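Local coordinates for protein probable manganase-dependent inorganic pyrophosphatase (Clostridium perfringens, PDB 3L2B) that probably hydrolyses inorganic pyrophosphate with manganese, its regulatory CBS and DRTGG region binding diadenosine tetraphosphate as an activator and AMP as an inhibitor, at residues M28-N31 with I32-D35. Residues are numbered along the deposited sequence; the frame is centred on the assembly and turned at random.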
ATOM      1  N   MET A  28      -7.252 -10.569  -1.865  1.00 48.13           N
ATOM      2  CA  MET A  28      -8.294 -11.503  -1.396  1.00 48.80           C
ATOM      3  C   MET A  28      -8.278 -11.612   0.099  1.00 47.39           C
ATOM      4  O   MET A  28      -9.312 -11.788   0.719  1.00 46.85           O
ATOM      5  CB  MET A  28      -8.110 -12.913  -1.986  1.00 50.16           C
ATOM      6  CG  MET A  28      -8.516 -13.070  -3.468  1.00 53.84           C
ATOM      7  SD  MET A  28      -8.387 -14.803  -4.077  1.00 62.32           S
ATOM      8  CE  MET A  28      -6.600 -15.022  -4.330  1.00 52.08           C
ATOM      9  N   ALA A  29      -7.081 -11.534   0.675  1.00 46.10           N
ATOM     10  CA  ALA A  29      -6.928 -11.684   2.114  1.00 45.67           C
ATOM     11  C   ALA A  29      -7.649 -10.506   2.765  1.00 46.37           C
ATOM     12  O   ALA A  29      -8.451 -10.671   3.684  1.00 46.53           O
ATOM     13  CB  ALA A  29      -5.434 -11.741   2.535  1.00 44.55           C
ATOM     14  N   TRP A  30      -7.400  -9.322   2.228  1.00 46.49           N
ATOM     15  CA  TRP A  30      -7.931  -8.097   2.817  1.00 47.63           C
ATOM     16  C   TRP A  30      -9.441  -7.999   2.700  1.00 49.70           C
ATOM     17  O   TRP A  30     -10.107  -7.533   3.626  1.00 49.49           O
ATOM     18  CB  TRP A  30      -7.243  -6.858   2.223  1.00 47.76           C
ATOM     19  CG  TRP A  30      -7.951  -5.593   2.505  1.00 47.40           C
ATOM     20  CD1 TRP A  30      -8.687  -4.882   1.631  1.00 47.24           C
ATOM     21  CD2 TRP A  30      -8.014  -4.894   3.755  1.00 45.21           C
ATOM     22  NE1 TRP A  30      -9.199  -3.774   2.238  1.00 48.79           N
ATOM     23  CE2 TRP A  30      -8.797  -3.749   3.544  1.00 47.38           C
ATOM     24  CE3 TRP A  30      -7.468  -5.116   5.021  1.00 45.64           C
ATOM     25  CZ2 TRP A  30      -9.055  -2.806   4.552  1.00 48.43           C
ATOM     26  CZ3 TRP A  30      -7.727  -4.193   6.028  1.00 46.73           C
ATOM     27  CH2 TRP A  30      -8.520  -3.052   5.786  1.00 48.35           C
ATOM     28  N   ASN A  31      -9.985  -8.480   1.586  1.00 51.57           N
ATOM     29  CA  ASN A  31     -11.452  -8.520   1.414  1.00 54.25           C
ATOM     30  C   ASN A  31     -12.124  -9.421   2.453  1.00 55.76           C
ATOM     31  O   ASN A  31     -13.187  -9.102   2.998  1.00 56.65           O
ATOM     32  CB  ASN A  31     -11.843  -8.988   0.018  1.00 54.98           C
ATOM     33  CG  ASN A  31     -11.525  -7.963  -1.046  1.00 56.61           C
ATOM     34  OD1 ASN A  31     -11.272  -6.796  -0.747  1.00 59.34           O
ATOM     35  ND2 ASN A  31     -11.503  -8.399  -2.300  1.00 59.66           N
ATOM     36  N   ILE A  32     -11.477 -10.545   2.729  1.00 56.08           N
ATOM     37  CA  ILE A  32     -11.948 -11.469   3.765  1.00 57.45           C
ATOM     38  C   ILE A  32     -11.825 -10.808   5.138  1.00 57.79           C
ATOM     39  O   ILE A  32     -12.769 -10.805   5.902  1.00 59.32           O
ATOM     40  CB  ILE A  32     -11.204 -12.847   3.705  1.00 56.84           C
ATOM     41  CG1 ILE A  32     -11.659 -13.608   2.448  1.00 57.32           C
ATOM     42  CG2 ILE A  32     -11.488 -13.672   4.959  1.00 56.83           C
ATOM     43  CD1 ILE A  32     -10.757 -14.769   2.034  1.00 56.46           C
ATOM     44  N   MET A  33     -10.668 -10.220   5.422  1.00 57.66           N
ATOM     45  CA  MET A  33     -10.414  -9.559   6.713  1.00 58.01           C
ATOM     46  C   MET A  33     -11.381  -8.438   6.998  1.00 60.46           C
ATOM     47  O   MET A  33     -11.874  -8.305   8.126  1.00 60.52           O
ATOM     48  CB  MET A  33      -9.016  -8.960   6.784  1.00 56.86           C
ATOM     49  CG  MET A  33      -7.944  -9.965   7.030  1.00 55.06           C
ATOM     50  SD  MET A  33      -6.288  -9.287   6.896  1.00 54.76           S
ATOM     51  CE  MET A  33      -6.319  -7.893   8.047  1.00 55.16           C
ATOM     52  N   ARG A  34     -11.634  -7.628   5.976  1.00 62.42           N
ATOM     53  CA  ARG A  34     -12.463  -6.427   6.135  1.00 65.29           C
ATOM     54  C   ARG A  34     -13.917  -6.835   6.371  1.00 67.37           C
ATOM     55  O   ARG A  34     -14.639  -6.195   7.137  1.00 68.66           O
ATOM     56  CB  ARG A  34     -12.349  -5.503   4.915  1.00 66.04           C
ATOM     57  CG  ARG A  34     -12.931  -4.077   5.141  1.00 69.77           C
ATOM     58  CD  ARG A  34     -13.230  -3.290   3.833  1.00 72.74           C
ATOM     59  NE  ARG A  34     -13.785  -4.145   2.775  1.00 75.18           N
ATOM     60  CZ  ARG A  34     -13.233  -4.353   1.579  1.00 75.98           C
ATOM     61  NH1 ARG A  34     -12.114  -3.733   1.221  1.00 76.31           N
ATOM     62  NH2 ARG A  34     -13.820  -5.171   0.716  1.00 76.29           N
ATOM     63  N   ASP A  35     -14.302  -7.929   5.716  1.00 68.20           N
ATOM     64  CA  ASP A  35     -15.666  -8.469   5.753  1.00 69.91           C
ATOM     65  C   ASP A  35     -15.950  -9.046   7.121  1.00 69.82           C
ATOM     66  O   ASP A  35     -16.937  -8.716   7.757  1.00 71.08           O
ATOM     67  CB  ASP A  35     -15.868  -9.589   4.704  1.00 70.22           C
ATOM     68  CG  ASP A  35     -16.040  -9.061   3.278  1.00 72.13           C
ATOM     69  OD1 ASP A  35     -16.253  -7.839   3.097  1.00 74.08           O
ATOM     70  OD2 ASP A  35     -15.970  -9.883   2.328  1.00 73.87           O
TER
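Arg34 reaches back along one turn of helix to Trp30 and Asn31. Its CB sits 3.3 Å from Trp30 O and 4.2 Å above one face of the indole, offset toward the rim. With CG turned opposite the backbone N (chi1 -167°), the chain runs out beside the ring, and CG comes 4.1 Å from Trp30 CZ2. A bend at chi3 (39°) folds the chain back toward Trp30 and Asn31; the guanidinium plane stands almost perpendicular to the indole, 87° away, and one of its faces looks onto Asn31 CA. At the tip the two terminal nitrogens part company. NH2 gives Asn31 OD1 a weak, bent hydrogen bond of 3.4 Å, the two side chains running alongside each other and pointing the same way. NH1 comes within 3.1 Å of Trp30 NE1, donor against donor; the closeness is probably tolerated because both bond to Asp65 of the second subunit, whose OD1 takes a salt bridge from NH1 and a weak hydrogen bond from NE1. All this belongs to helix 26-35 of the first CBS domain, here at the subunit interface, where Met64 of the second subunit also packs on Trp30. Ordinary i to i+4 bonds hold the turn beneath, among them Arg34 N to Trp30 O at 2.8 Å. On another side of the helix, Met33 sets its CE at the indole edge, 4.3 Å from Trp30 CE3, while Leu54 and Ile41 of the neighbouring strands and Thr56 of helix 56-64 pack against the same methionine.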